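Local atomic coordinates of kynurenine formamidase (Bacillus anthracis, PDB entry 4CO9), a protein that hydrolyses N-formyl-L-kynurenine to L-kynurenine and formate with two zinc ions per subunit, a step of tryptophan degradation, and works as a homodimer. Residues Tyr30-Ser35 with Ser41-Lys46; Ile85-Leu90 with Glu99-Glu104; Pro127-Asp132 with His164-His169; Gly146-Ser151 with Val178-Ala183. All coordinates share one frame; numbering follows the deposited sequence. Where two conformers were deposited one is given.

Overall arrangement
Interaction 1 stands apart: its centre lies about 29 Å from that of the chain, on a two-stranded antiparallel arm that meets the second subunit, and backbone hydrogen bonds carry it. The other three have no direct hydrogen bond between their segments. Interactions 2 and 3 pair apolar side chains, whereas interaction 4 centres on two carboxylates round a water; each has a bridging water, weakly held by Lys100 in interaction 2. Interactions 2 and 4 both reach the mixed sheet, through strands 81-86 and 144-147. Interaction 3 ties strand 128-129 to helix 161-168 and touches interactions 2 and 4, Pro127 packing on Leu90 and Leu129 on Val147. Interaction 4, the most central, is buried; interactions 1, 2 and 3 are partly buried.

Interaction 1: residues Tyr30-Ser35 with Ser41-Lys46; sequences YEVLWS and SVNVGK
One carbonyl, Val44 O, faces two successive amides: Leu33 N reaches it at 2.7 Å, while Trp34 N makes a weak bond at 3.3 Å. This is a classic beta bulge, and the register slips by one residue between the pairs Val32-Gly45 and Trp34-Val44. Before the bulge, Glu31 and Lys46 form a hydrogen-bonded pair, Lys46 N giving a 2.8 Å bond to Glu31 O; after it, Val44 N returns a nearly straight bond (165°) to Trp34 O. The two strands make an antiparallel hairpin whose connection carries the short helix 36-39, and this arm meets the second subunit: Asn43 ND2 bonds to Phe61 O of the second subunit and Tyr30 OH to Asp200 of that subunit. Tyr30 has CG anti to its amide nitrogen (chi1 173°), which lays the ring along the partner strand and brings OH to 3.6 Å from Gly45 CA. Leu33, the first of the two bulge residues, turns its branch onto the extended aliphatic chain of Lys46, CG lying 3.8 Å from Lys46 CB and both methyls close to Lys46 CD. At the far end Asn43 OD1 sits 3.5 Å from Ser35 CA and accepts a hydrogen bond from Lys36 N.

Interaction 2: residues Ile85-Leu90 with Glu99-Glu104; sequences IDVSNL and EKFHLE
Asp86, whose carbonyl oxygen touches the ring of Phe101, has its carboxylate OD1 gripped twice: Ser88 N comes from above the carboxylate plane at 3.0 Å, and Ser88 OG lies 2.5 Å from Asp86 OD1, the hydroxyl meeting the syn lone pair of OD1. The hydrogen bond from Ser88 N closes an Asx turn just where the strand ends, while OD2 forms a salt bridge with Arg112. The apolar part of the contact is Ile85 against the ring of Phe101. Ile85 places CG1 between its amide nitrogen and carbonyl carbon (chi1 62°), and from there CD1 sits almost centrally over one face, 3.8 Å from the centroid of the Phe101 ring and only 8° off the normal, a clear CH-pi contact. CG2, the other branch, approaches Phe101 CD1 at 3.8 Å. On the opposite face Lys100 CG lies nearer the rim, so the ring is sandwiched between two aliphatic chains. Val87 CG1 adds a looser touch at Phe101 CE2. Asp86 O lies 3.5 Å from Phe101 CZ and accepts a hydrogen bond from a water at 2.9 Å. That water also receives a weak bond from Lys100 NZ, which links the backbone of one segment to the side chain of the other. Strand 81-86 is paired in parallel with strand 108-112, and Phe101, in the loop leading from helix 95-98 to that neighbour, packs on Ile85, whose side chain also touches Leu98 of the helix and Leu109 and Leu111 of the strand.

Interaction 3: residues Pro127-Asp132 with His164-His169; sequences PHLRAD and HQLFKH
Gln165 CG stands anti to its carbonyl carbon (chi1 -74°) and the chain bends at chi2 (-55°), which sets CG against Ala131 CB at 3.9 Å and still leaves the amide oxygen able to meet a water. Here the last turns of helix 161-168 pack beside the chain that runs from strand 128-129 into helix 133-140. The water donates 2.9 Å hydrogen bonds to both Gln165 OE1 and Ala131 O, so the same glutamine joins the segments by its aliphatic part and, through the solvent molecule, by its polar end. Deeper in, Leu129 and Leu166 meet through their CD1 methyls, 4.3 Å apart. Leu129 also packs on Ile93 of the parallel neighbour strand 92-93 and on Val152; Leu166 rests on Ile173 of strand 172-175 and on Ala134 of helix 133-140. Leu166 lies near the metal centre, its side chain about 8 Å from a zinc ion and about 6 Å from the side chain of His163, a ligand of the second zinc. Where helix 161-168 ends, His169 folds back on the final turn. Its ND1 donates to Gln165 O at 2.8 Å, with an N-H...O angle of 167° and the oxygen exactly in the plane of the imidazole.

Interaction 4: residues Gly146-Ser151 with Val178-Ala183; sequences GVDVPS and VLDHVA
Gly146 and Val147 finish strand 144-147, and Asp148, the next residue, meets Leu179 and Asp180 of the other segment. Gly146 is bonded through its backbone to Leu109 and Leu111 of strand 108-112, while Val147 pairs on its other flank with Leu174 and Val177. Asp148 directs its CB toward residues 178-183 and brings that atom to 4.4 Å from Leu179 CD1, a loose apolar touch between a carboxylate stem and a leucine methyl. With chi1 at 61° its carboxyl carbon lies between the amide nitrogen and the carbonyl carbon, and OD2 takes a 2.7 Å hydrogen bond from a water. The same water donates to Asp180 OD1 at 2.8 Å and accepts from Leu179 N at 3.1 Å, so three groups hold it between the segments. The contact thus spans the end of a central parallel strand of the mixed sheet and the loop leading from strand 172-175 to strand 185-190, which makes a type I beta turn from Leu179 to Val182. Two carboxylates come near each other here, Asp148 OD2 lying 4.5 Å from Asp180 OD1. Their like charges are probably eased by the shared water and by donors from the neighbouring loop: Thr113 OG1 bonds to Asp148 OD1, Ser114 N to Asp148 OD2, and Ser114 OG pairs with Asp180 OD1. Further along, Val149 shares a backbone hydrogen bond with Asn176, Pro150 packs on that same residue, and Ser151 packs on the zinc ligand Glu175.

Interaction 1: residues Tyr30-Ser35 with Ser41-Lys46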
loop_
_atom_site.group_PDB
_atom_site.type_symbol
_atom_site.label_atom_id
_atom_site.label_comp_id
_atom_site.label_asym_id
_atom_site.label_seq_id
_atom_site.Cartn_x
_atom_site.Cartn_y
_atom_site.Cartn_z
ATOM N N TYR C 30 3.246 14.362 -7.668
ATOM C CA TYR C 30 4.197 13.447 -8.289
ATOM C C TYR C 30 4.897 14.180 -9.425
ATOM O O TYR C 30 4.236 14.758 -10.286
ATOM C CB TYR C 30 3.563 12.146 -8.828
ATOM C CG TYR C 30 4.621 11.371 -9.582
ATOM C CD1 TYR C 30 5.507 10.534 -8.921
ATOM C CD2 TYR C 30 4.805 11.558 -10.941
ATOM C CE1 TYR C 30 6.531 9.871 -9.585
ATOM C CE2 TYR C 30 5.828 10.909 -11.612
ATOM C CZ TYR C 30 6.688 10.069 -10.947
ATOM O OH TYR C 30 7.696 9.437 -11.657
ATOM N N GLU C 31 6.224 14.164 -9.417
ATOM C CA GLU C 31 7.002 14.786 -10.494
ATOM C C GLU C 31 8.183 13.910 -10.900
ATOM O O GLU C 31 8.750 13.223 -10.054
ATOM C CB GLU C 31 7.362 16.279 -10.143
ATOM C CG GLU C 31 6.158 17.258 -9.900
ATOM C CD GLU C 31 5.225 17.463 -11.094
ATOM O OE1 GLU C 31 5.649 17.385 -12.268
ATOM O OE2 GLU C 31 4.051 17.726 -10.837
ATOM N N VAL C 32 8.506 13.920 -12.197
ATOM C CA VAL C 32 9.746 13.359 -12.710
ATOM C C VAL C 32 10.821 14.429 -12.527
ATOM O O VAL C 32 10.802 15.472 -13.193
ATOM C CB VAL C 32 9.652 12.974 -14.203
ATOM C CG1 VAL C 32 10.961 12.370 -14.702
ATOM C CG2 VAL C 32 8.514 12.000 -14.422
ATOM N N LEU C 33 11.711 14.206 -11.578
ATOM C CA LEU C 33 12.802 15.153 -11.313
ATOM C C LEU C 33 13.850 15.136 -12.407
ATOM O O LEU C 33 14.431 16.161 -12.744
ATOM C CB LEU C 33 13.532 14.828 -10.025
ATOM C CG LEU C 33 12.823 15.002 -8.687
ATOM C CD1 LEU C 33 13.727 14.692 -7.497
ATOM C CD2 LEU C 33 12.269 16.407 -8.582
ATOM N N TRP C 34 14.170 13.934 -12.859
ATOM C CA TRP C 34 15.283 13.727 -13.765
ATOM C C TRP C 34 14.865 12.606 -14.709
ATOM O O TRP C 34 14.632 11.488 -14.276
ATOM C CB TRP C 34 16.468 13.358 -12.869
ATOM C CG TRP C 34 17.871 13.501 -13.437
ATOM C CD1 TRP C 34 18.870 12.540 -13.444
ATOM C CD2 TRP C 34 18.442 14.665 -14.058
ATOM N NE1 TRP C 34 19.999 13.044 -14.040
ATOM C CE2 TRP C 34 19.771 14.337 -14.423
ATOM C CE3 TRP C 34 17.964 15.950 -14.342
ATOM C CZ2 TRP C 34 20.623 15.250 -15.062
ATOM C CZ3 TRP C 34 18.809 16.856 -14.994
ATOM C CH2 TRP C 34 20.123 16.496 -15.341
ATOM N N SER C 35 14.715 12.954 -15.985
ATOM C CA SER C 35 14.140 12.079 -17.006
ATOM C C SER C 35 15.144 11.023 -17.453
ATOM O O SER C 35 16.347 11.169 -17.229
ATOM C CB SER C 35 13.740 12.915 -18.209
ATOM O OG SER C 35 14.880 13.405 -18.888
ATOM N N SER C 41 19.290 6.581 -18.234
ATOM C CA SER C 41 18.783 5.241 -17.949
ATOM C C SER C 41 17.377 5.170 -17.388
ATOM O O SER C 41 16.612 4.299 -17.786
ATOM C CB SER C 41 19.738 4.430 -17.058
ATOM O OG SER C 41 19.816 4.947 -15.772
ATOM N N VAL C 42 17.038 6.073 -16.469
ATOM C CA VAL C 42 15.791 5.972 -15.716
ATOM C C VAL C 42 15.072 7.314 -15.538
ATOM O O VAL C 42 15.686 8.402 -15.549
ATOM C CB VAL C 42 16.050 5.392 -14.312
ATOM C CG1 VAL C 42 16.435 3.934 -14.420
ATOM C CG2 VAL C 42 17.145 6.188 -13.577
ATOM N N ASN C 43 13.756 7.220 -15.410
ATOM C CA ASN C 43 12.938 8.321 -14.939
ATOM C C ASN C 43 12.940 8.317 -13.416
ATOM O O ASN C 43 12.542 7.352 -12.813
ATOM C CB ASN C 43 11.529 8.189 -15.509
ATOM C CG ASN C 43 11.504 8.412 -17.010
ATOM O OD1 ASN C 43 11.917 9.469 -17.482
ATOM N ND2 ASN C 43 11.083 7.409 -17.761
ATOM N N VAL C 44 13.428 9.404 -12.824
ATOM C CA VAL C 44 13.580 9.494 -11.381
ATOM C C VAL C 44 12.515 10.433 -10.862
ATOM O O VAL C 44 12.498 11.625 -11.190
ATOM C CB VAL C 44 14.984 9.981 -11.006
ATOM C CG1 VAL C 44 15.100 10.175 -9.494
ATOM C CG2 VAL C 44 16.002 8.956 -11.498
ATOM N N GLY C 45 11.672 9.890 -10.002
ATOM C CA GLY C 45 10.456 10.536 -9.580
ATOM C C GLY C 45 10.588 11.027 -8.159
ATOM O O GLY C 45 11.507 10.628 -7.422
ATOM N N LYS C 46 9.684 11.917 -7.791
ATOM C CA LYS C 46 9.537 12.303 -6.405
ATOM C C LYS C 46 8.071 12.438 -6.034
ATOM O O LYS C 46 7.332 13.099 -6.727
ATOM C CB LYS C 46 10.257 13.619 -6.221
ATOM C CG LYS C 46 10.165 14.208 -4.829
ATOM C CD LYS C 46 10.896 15.537 -4.807
ATOM C CE LYS C 46 11.003 16.081 -3.414
ATOM N NZ LYS C 46 11.635 17.430 -3.451
#

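Interaction 2: residues Ile85-Leu90 with Glu99-Glu104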
loop_
_atom_site.group_PDB
_atom_site.type_symbol
_atom_site.label_atom_id
_atom_site.label_comp_id
_atom_site.label_asym_id
_atom_site.label_seq_id
_atom_site.Cartn_x
_atom_site.Cartn_y
_atom_site.Cartn_z
ATOM N N ILE C 85 -22.394 -1.960 3.224
ATOM C CA ILE C 85 -23.793 -1.573 3.377
ATOM C C ILE C 85 -24.012 -0.161 2.911
ATOM O O ILE C 85 -23.082 0.655 2.872
ATOM C CB ILE C 85 -24.310 -1.704 4.834
ATOM C CG1 ILE C 85 -23.555 -0.785 5.780
ATOM C CG2 ILE C 85 -24.232 -3.158 5.296
ATOM C CD1 ILE C 85 -24.105 -0.760 7.195
ATOM N N ASP C 86 -25.256 0.119 2.563
ATOM C CA ASP C 86 -25.660 1.428 2.096
ATOM C C ASP C 86 -26.260 2.247 3.233
ATOM O O ASP C 86 -27.253 1.851 3.844
ATOM C CB ASP C 86 -26.626 1.346 0.922
ATOM C CG ASP C 86 -26.772 2.669 0.214
ATOM O OD1 ASP C 86 -27.510 3.536 0.720
ATOM O OD2 ASP C 86 -26.110 2.856 -0.834
ATOM N N VAL C 87 -25.665 3.410 3.484
ATOM C CA VAL C 87 -26.177 4.365 4.465
ATOM C C VAL C 87 -26.284 5.752 3.823
ATOM O O VAL C 87 -26.003 6.765 4.451
ATOM C CB VAL C 87 -25.316 4.402 5.731
ATOM C CG1 VAL C 87 -25.508 3.119 6.529
ATOM C CG2 VAL C 87 -23.842 4.592 5.397
ATOM N N SER C 88 -26.723 5.782 2.572
ATOM C CA SER C 88 -26.895 7.029 1.846
ATOM C C SER C 88 -28.067 7.826 2.396
ATOM O O SER C 88 -28.934 7.281 3.073
ATOM C CB SER C 88 -27.120 6.759 0.363
ATOM O OG SER C 88 -28.222 5.889 0.189
ATOM N N ASN C 89 -28.071 9.121 2.108
ATOM C CA ASN C 89 -29.164 10.004 2.488
ATOM C C ASN C 89 -29.410 10.073 3.989
ATOM O O ASN C 89 -30.552 10.206 4.430
ATOM C CB ASN C 89 -30.425 9.578 1.738
ATOM C CG ASN C 89 -30.339 9.855 0.258
ATOM O OD1 ASN C 89 -29.780 10.855 -0.170
ATOM N ND2 ASN C 89 -30.860 8.945 -0.532
ATOM N N LEU C 90 -28.327 10.014 4.764
ATOM C CA LEU C 90 -28.392 10.191 6.214
ATOM C C LEU C 90 -27.401 11.267 6.631
ATOM O O LEU C 90 -26.239 11.236 6.212
ATOM C CB LEU C 90 -28.083 8.879 6.931
ATOM C CG LEU C 90 -29.102 7.762 6.698
ATOM C CD1 LEU C 90 -28.544 6.417 7.133
ATOM C CD2 LEU C 90 -30.401 8.065 7.431
ATOM N N GLU C 99 -28.754 -0.539 13.498
ATOM C CA GLU C 99 -29.564 -1.610 14.097
ATOM C C GLU C 99 -30.371 -2.380 13.049
ATOM O O GLU C 99 -30.628 -3.554 13.232
ATOM C CB GLU C 99 -30.505 -1.047 15.170
ATOM C CG GLU C 99 -29.834 -0.837 16.525
ATOM C CD GLU C 99 -30.747 -0.204 17.569
ATOM O OE1 GLU C 99 -31.793 0.392 17.210
ATOM O OE2 GLU C 99 -30.412 -0.314 18.764
ATOM N N LYS C 100 -30.755 -1.732 11.952
ATOM C CA LYS C 100 -31.531 -2.401 10.901
ATOM C C LYS C 100 -30.726 -3.402 10.059
ATOM O O LYS C 100 -31.297 -4.143 9.261
ATOM C CB LYS C 100 -32.215 -1.396 9.961
ATOM C CG LYS C 100 -31.323 -0.720 8.945
ATOM C CD LYS C 100 -32.132 0.022 7.889
ATOM C CE LYS C 100 -31.326 0.197 6.616
ATOM N NZ LYS C 100 -32.056 0.937 5.555
ATOM N N PHE C 101 -29.409 -3.429 10.227
ATOM C CA PHE C 101 -28.569 -4.349 9.469
ATOM C C PHE C 101 -28.237 -5.582 10.293
ATOM O O PHE C 101 -28.110 -5.529 11.506
ATOM C CB PHE C 101 -27.304 -3.633 8.997
ATOM C CG PHE C 101 -27.583 -2.495 8.063
ATOM C CD1 PHE C 101 -27.750 -2.718 6.714
ATOM C CD2 PHE C 101 -27.704 -1.196 8.546
ATOM C CE1 PHE C 101 -28.016 -1.674 5.850
ATOM C CE2 PHE C 101 -27.966 -0.143 7.689
ATOM C CZ PHE C 101 -28.121 -0.388 6.335
ATOM N N HIS C 102 -28.149 -6.712 9.625
ATOM C CA HIS C 102 -27.776 -7.946 10.260
ATOM C C HIS C 102 -26.254 -8.082 10.165
ATOM O O HIS C 102 -25.737 -8.464 9.135
ATOM C CB HIS C 102 -28.503 -9.123 9.599
ATOM C CG HIS C 102 -28.294 -10.411 10.322
ATOM N ND1 HIS C 102 -27.194 -11.209 10.103
ATOM C CD2 HIS C 102 -29.006 -11.013 11.306
ATOM C CE1 HIS C 102 -27.247 -12.260 10.903
ATOM N NE2 HIS C 102 -28.338 -12.165 11.644
ATOM N N LEU C 103 -25.553 -7.801 11.255
ATOM C CA LEU C 103 -24.078 -7.654 11.233
ATOM C C LEU C 103 -23.380 -8.681 12.092
ATOM O O LEU C 103 -22.208 -8.504 12.427
ATOM C CB LEU C 103 -23.710 -6.264 11.746
ATOM C CG LEU C 103 -24.178 -5.074 10.918
ATOM C CD1 LEU C 103 -23.957 -3.775 11.679
ATOM C CD2 LEU C 103 -23.444 -5.040 9.590
ATOM N N GLU C 104 -24.081 -9.754 12.462
ATOM C CA GLU C 104 -23.462 -10.782 13.288
ATOM C C GLU C 104 -22.312 -11.441 12.526
ATOM O O GLU C 104 -22.429 -11.745 11.352
ATOM C CB GLU C 104 -24.506 -11.809 13.784
ATOM C CG GLU C 104 -25.604 -11.181 14.645
ATOM C CD GLU C 104 -25.048 -10.389 15.813
ATOM O OE1 GLU C 104 -24.415 -11.014 16.686
ATOM O OE2 GLU C 104 -25.234 -9.143 15.862
HETATM O O HOH W 1 -29.435 2.851 5.483
#

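Interaction 3: residues Pro127-Asp132 with His164-His169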
loop_
_atom_site.group_PDB
_atom_site.type_symbol
_atom_site.label_atom_id
_atom_site.label_comp_id
_atom_site.label_asym_id
_atom_site.label_seq_id
_atom_site.Cartn_x
_atom_site.Cartn_y
_atom_site.Cartn_z
ATOM N N PRO C 127 -21.619 13.294 5.848
ATOM C CA PRO C 127 -22.244 12.589 6.952
ATOM C C PRO C 127 -21.169 12.080 7.883
ATOM O O PRO C 127 -20.202 11.489 7.422
ATOM C CB PRO C 127 -22.960 11.415 6.272
ATOM C CG PRO C 127 -22.973 11.743 4.823
ATOM C CD PRO C 127 -21.716 12.520 4.605
ATOM N N HIS C 128 -21.327 12.303 9.180
ATOM C CA HIS C 128 -20.347 11.827 10.147
ATOM C C HIS C 128 -20.903 10.611 10.878
ATOM O O HIS C 128 -22.082 10.301 10.755
ATOM C CB HIS C 128 -19.985 12.932 11.129
ATOM C CG HIS C 128 -21.154 13.460 11.899
ATOM N ND1 HIS C 128 -22.003 14.420 11.392
ATOM C CD2 HIS C 128 -21.611 13.165 13.137
ATOM C CE1 HIS C 128 -22.926 14.705 12.293
ATOM N NE2 HIS C 128 -22.717 13.951 13.356
ATOM N N LEU C 129 -20.042 9.944 11.632
ATOM C CA LEU C 129 -20.430 8.850 12.504
ATOM C C LEU C 129 -20.592 9.379 13.924
ATOM O O LEU C 129 -19.766 10.156 14.401
ATOM C CB LEU C 129 -19.362 7.757 12.500
ATOM C CG LEU C 129 -18.881 7.307 11.121
ATOM C CD1 LEU C 129 -17.947 6.122 11.278
ATOM C CD2 LEU C 129 -20.052 6.958 10.208
ATOM N N ARG C 130 -21.665 8.984 14.589
ATOM C CA ARG C 130 -21.894 9.411 15.963
ATOM C C ARG C 130 -21.156 8.483 16.911
ATOM O O ARG C 130 -20.980 7.304 16.617
ATOM C CB ARG C 130 -23.396 9.447 16.257
ATOM C CG ARG C 130 -24.159 10.403 15.353
ATOM C CD ARG C 130 -25.508 10.783 15.935
ATOM N NE ARG C 130 -26.361 9.613 16.128
ATOM C CZ ARG C 130 -27.059 9.018 15.165
ATOM N NH1 ARG C 130 -27.027 9.462 13.915
ATOM N NH2 ARG C 130 -27.799 7.954 15.460
ATOM N N ALA C 131 -20.750 9.008 18.064
ATOM C CA ALA C 131 -19.924 8.257 19.018
ATOM C C ALA C 131 -20.514 6.916 19.462
ATOM O O ALA C 131 -19.779 5.945 19.660
ATOM C CB ALA C 131 -19.619 9.105 20.245
ATOM N N ASP C 132 -21.830 6.849 19.603
ATOM C CA ASP C 132 -22.471 5.603 20.060
ATOM C C ASP C 132 -22.343 4.435 19.070
ATOM O O ASP C 132 -22.727 3.306 19.378
ATOM C CB ASP C 132 -23.940 5.843 20.455
ATOM C CG ASP C 132 -24.874 6.091 19.264
ATOM O OD1 ASP C 132 -24.474 5.993 18.085
ATOM O OD2 ASP C 132 -26.064 6.366 19.527
ATOM N N HIS C 164 -11.829 9.250 18.277
ATOM C CA HIS C 164 -11.427 8.846 19.617
ATOM C C HIS C 164 -12.187 7.615 20.103
ATOM O O HIS C 164 -11.583 6.678 20.617
ATOM C CB HIS C 164 -11.607 10.005 20.615
ATOM C CG HIS C 164 -10.494 10.998 20.588
ATOM N ND1 HIS C 164 -10.541 12.146 19.829
ATOM C CD2 HIS C 164 -9.299 11.010 21.219
ATOM C CE1 HIS C 164 -9.422 12.825 20.004
ATOM N NE2 HIS C 164 -8.655 12.163 20.847
ATOM N N GLN C 165 -13.509 7.626 19.956
ATOM C CA GLN C 165 -14.316 6.531 20.469
ATOM C C GLN C 165 -14.062 5.243 19.699
ATOM O O GLN C 165 -14.000 4.164 20.296
ATOM C CB GLN C 165 -15.799 6.895 20.479
ATOM C CG GLN C 165 -16.168 7.871 21.588
ATOM C CD GLN C 165 -15.756 7.357 22.959
ATOM O OE1 GLN C 165 -16.148 6.265 23.366
ATOM N NE2 GLN C 165 -14.940 8.131 23.665
ATOM N N LEU C 166 -13.900 5.356 18.382
ATOM C CA LEU C 166 -13.623 4.181 17.568
ATOM C C LEU C 166 -12.352 3.500 18.034
ATOM O O LEU C 166 -12.368 2.311 18.375
ATOM C CB LEU C 166 -13.537 4.541 16.079
ATOM C CG LEU C 166 -14.873 4.870 15.423
ATOM C CD1 LEU C 166 -14.668 5.499 14.048
ATOM C CD2 LEU C 166 -15.753 3.638 15.319
ATOM N N PHE C 167 -11.261 4.247 18.112
ATOM C CA PHE C 167 -10.014 3.633 18.543
ATOM C C PHE C 167 -10.053 3.186 20.024
ATOM O O PHE C 167 -9.435 2.179 20.371
ATOM C CB PHE C 167 -8.759 4.437 18.138
ATOM C CG PHE C 167 -8.140 3.981 16.812
ATOM C CD1 PHE C 167 -7.361 2.839 16.751
ATOM C CD2 PHE C 167 -8.345 4.693 15.635
ATOM C CE1 PHE C 167 -6.784 2.427 15.553
ATOM C CE2 PHE C 167 -7.767 4.286 14.432
ATOM C CZ PHE C 167 -6.987 3.155 14.397
ATOM N N LYS C 168 -10.821 3.874 20.869
ATOM C CA LYS C 168 -11.023 3.432 22.263
ATOM C C LYS C 168 -11.623 2.028 22.308
ATOM O O LYS C 168 -11.427 1.302 23.280
ATOM C CB LYS C 168 -11.955 4.399 22.982
ATOM C CG LYS C 168 -11.919 4.371 24.505
ATOM C CD LYS C 168 -13.005 5.273 25.098
ATOM C CE LYS C 168 -12.500 6.126 26.256
ATOM N NZ LYS C 168 -11.963 5.320 27.369
ATOM N N HIS C 169 -12.390 1.677 21.279
ATOM C CA HIS C 169 -13.041 0.372 21.188
ATOM C C HIS C 169 -12.365 -0.563 20.192
ATOM O O HIS C 169 -12.980 -1.506 19.714
ATOM C CB HIS C 169 -14.508 0.553 20.825
ATOM C CG HIS C 169 -15.320 1.155 21.924
ATOM N ND1 HIS C 169 -15.421 2.516 22.110
ATOM C CD2 HIS C 169 -16.062 0.581 22.903
ATOM C CE1 HIS C 169 -16.196 2.758 23.152
ATOM N NE2 HIS C 169 -16.596 1.600 23.653
HETATM O O HOH W 2 -18.784 5.796 22.367
#

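Interaction 4: residues Gly146-Ser151 with Val178-Ala183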
loop_
_atom_site.group_PDB
_atom_site.type_symbol
_atom_site.label_atom_id
_atom_site.label_comp_id
_atom_site.label_asym_id
_atom_site.label_seq_id
_atom_site.Cartn_x
_atom_site.Cartn_y
_atom_site.Cartn_z
ATOM N N GLY C 146 -14.864 1.566 7.499
ATOM C CA GLY C 146 -14.449 2.345 6.343
ATOM C C GLY C 146 -15.590 3.209 5.863
ATOM O O GLY C 146 -16.748 2.783 5.924
ATOM N N VAL C 147 -15.269 4.417 5.414
ATOM C CA VAL C 147 -16.246 5.340 4.866
ATOM C C VAL C 147 -15.807 5.902 3.512
ATOM O O VAL C 147 -14.603 6.039 3.249
ATOM C CB VAL C 147 -16.553 6.502 5.841
ATOM C CG1 VAL C 147 -17.232 5.964 7.084
ATOM C CG2 VAL C 147 -15.295 7.275 6.209
ATOM N N ASP C 148 -16.780 6.232 2.663
ATOM C CA ASP C 148 -16.485 6.792 1.341
ATOM C C ASP C 148 -16.413 8.315 1.342
ATOM O O ASP C 148 -16.729 8.957 0.339
ATOM C CB ASP C 148 -17.490 6.289 0.298
ATOM C CG ASP C 148 -18.922 6.684 0.610
ATOM O OD1 ASP C 148 -19.186 7.204 1.716
ATOM O OD2 ASP C 148 -19.799 6.439 -0.249
ATOM N N VAL C 149 -15.983 8.882 2.467
ATOM C CA VAL C 149 -15.766 10.317 2.631
ATOM C C VAL C 149 -14.455 10.526 3.418
ATOM O O VAL C 149 -13.883 9.565 3.925
ATOM C CB VAL C 149 -16.949 10.993 3.354
ATOM C CG1 VAL C 149 -18.128 11.132 2.409
ATOM C CG2 VAL C 149 -17.348 10.199 4.590
ATOM N N PRO C 150 -13.949 11.769 3.490
ATOM C CA PRO C 150 -12.597 11.970 4.066
ATOM C C PRO C 150 -12.482 11.816 5.567
ATOM O O PRO C 150 -11.366 11.746 6.077
ATOM C CB PRO C 150 -12.264 13.415 3.693
ATOM C CG PRO C 150 -13.133 13.724 2.533
ATOM C CD PRO C 150 -14.402 12.963 2.758
ATOM N N SER C 151 -13.604 11.798 6.273
ATOM C CA SER C 151 -13.564 11.744 7.716
ATOM C C SER C 151 -14.740 10.977 8.314
ATOM O O SER C 151 -15.799 10.859 7.693
ATOM C CB SER C 151 -13.534 13.152 8.289
ATOM O OG SER C 151 -13.218 13.114 9.676
ATOM N N VAL C 178 -13.892 4.164 -2.426
ATOM C CA VAL C 178 -14.763 4.448 -3.563
ATOM C C VAL C 178 -15.689 3.260 -3.745
ATOM O O VAL C 178 -15.237 2.165 -4.076
ATOM C CB VAL C 178 -13.938 4.614 -4.840
ATOM C CG1 VAL C 178 -14.832 4.978 -6.018
ATOM C CG2 VAL C 178 -12.855 5.659 -4.628
ATOM N N LEU C 179 -16.981 3.468 -3.496
ATOM C CA LEU C 179 -17.918 2.361 -3.424
ATOM C C LEU C 179 -19.122 2.456 -4.366
ATOM O O LEU C 179 -19.968 1.576 -4.349
ATOM C CB LEU C 179 -18.426 2.217 -1.979
ATOM C CG LEU C 179 -17.401 1.949 -0.881
ATOM C CD1 LEU C 179 -18.101 1.906 0.469
ATOM C CD2 LEU C 179 -16.623 0.665 -1.128
ATOM N N ASP C 180 -19.213 3.488 -5.194
ATOM C CA ASP C 180 -20.413 3.623 -6.038
ATOM C C ASP C 180 -20.497 2.562 -7.152
ATOM O O ASP C 180 -21.583 2.254 -7.613
ATOM C CB ASP C 180 -20.582 5.051 -6.559
ATOM C CG ASP C 180 -21.359 5.945 -5.583
ATOM O OD1 ASP C 180 -21.420 5.643 -4.358
ATOM O OD2 ASP C 180 -21.924 6.954 -6.050
ATOM N N HIS C 181 -19.366 1.944 -7.490
ATOM C CA HIS C 181 -19.316 0.917 -8.519
ATOM C C HIS C 181 -19.394 -0.511 -7.961
ATOM O O HIS C 181 -19.245 -1.458 -8.705
ATOM C CB HIS C 181 -18.065 1.074 -9.384
ATOM C CG HIS C 181 -16.777 0.899 -8.637
ATOM N ND1 HIS C 181 -16.293 1.843 -7.756
ATOM C CD2 HIS C 181 -15.870 -0.108 -8.642
ATOM C CE1 HIS C 181 -15.158 1.418 -7.235
ATOM N NE2 HIS C 181 -14.872 0.240 -7.762
ATOM N N VAL C 182 -19.632 -0.668 -6.663
ATOM C CA VAL C 182 -19.720 -1.993 -6.070
ATOM C C VAL C 182 -21.037 -2.187 -5.328
ATOM O O VAL C 182 -21.582 -1.270 -4.710
ATOM C CB VAL C 182 -18.520 -2.304 -5.135
ATOM C CG1 VAL C 182 -17.209 -2.029 -5.849
ATOM C CG2 VAL C 182 -18.601 -1.517 -3.844
ATOM N N ALA C 183 -21.527 -3.412 -5.379
ATOM C CA ALA C 183 -22.793 -3.755 -4.760
ATOM C C ALA C 183 -22.601 -4.026 -3.283
ATOM O O ALA C 183 -21.494 -4.382 -2.831
ATOM C CB ALA C 183 -23.381 -4.981 -5.449
HETATM O O HOH W 3 -19.142 5.492 -2.728
#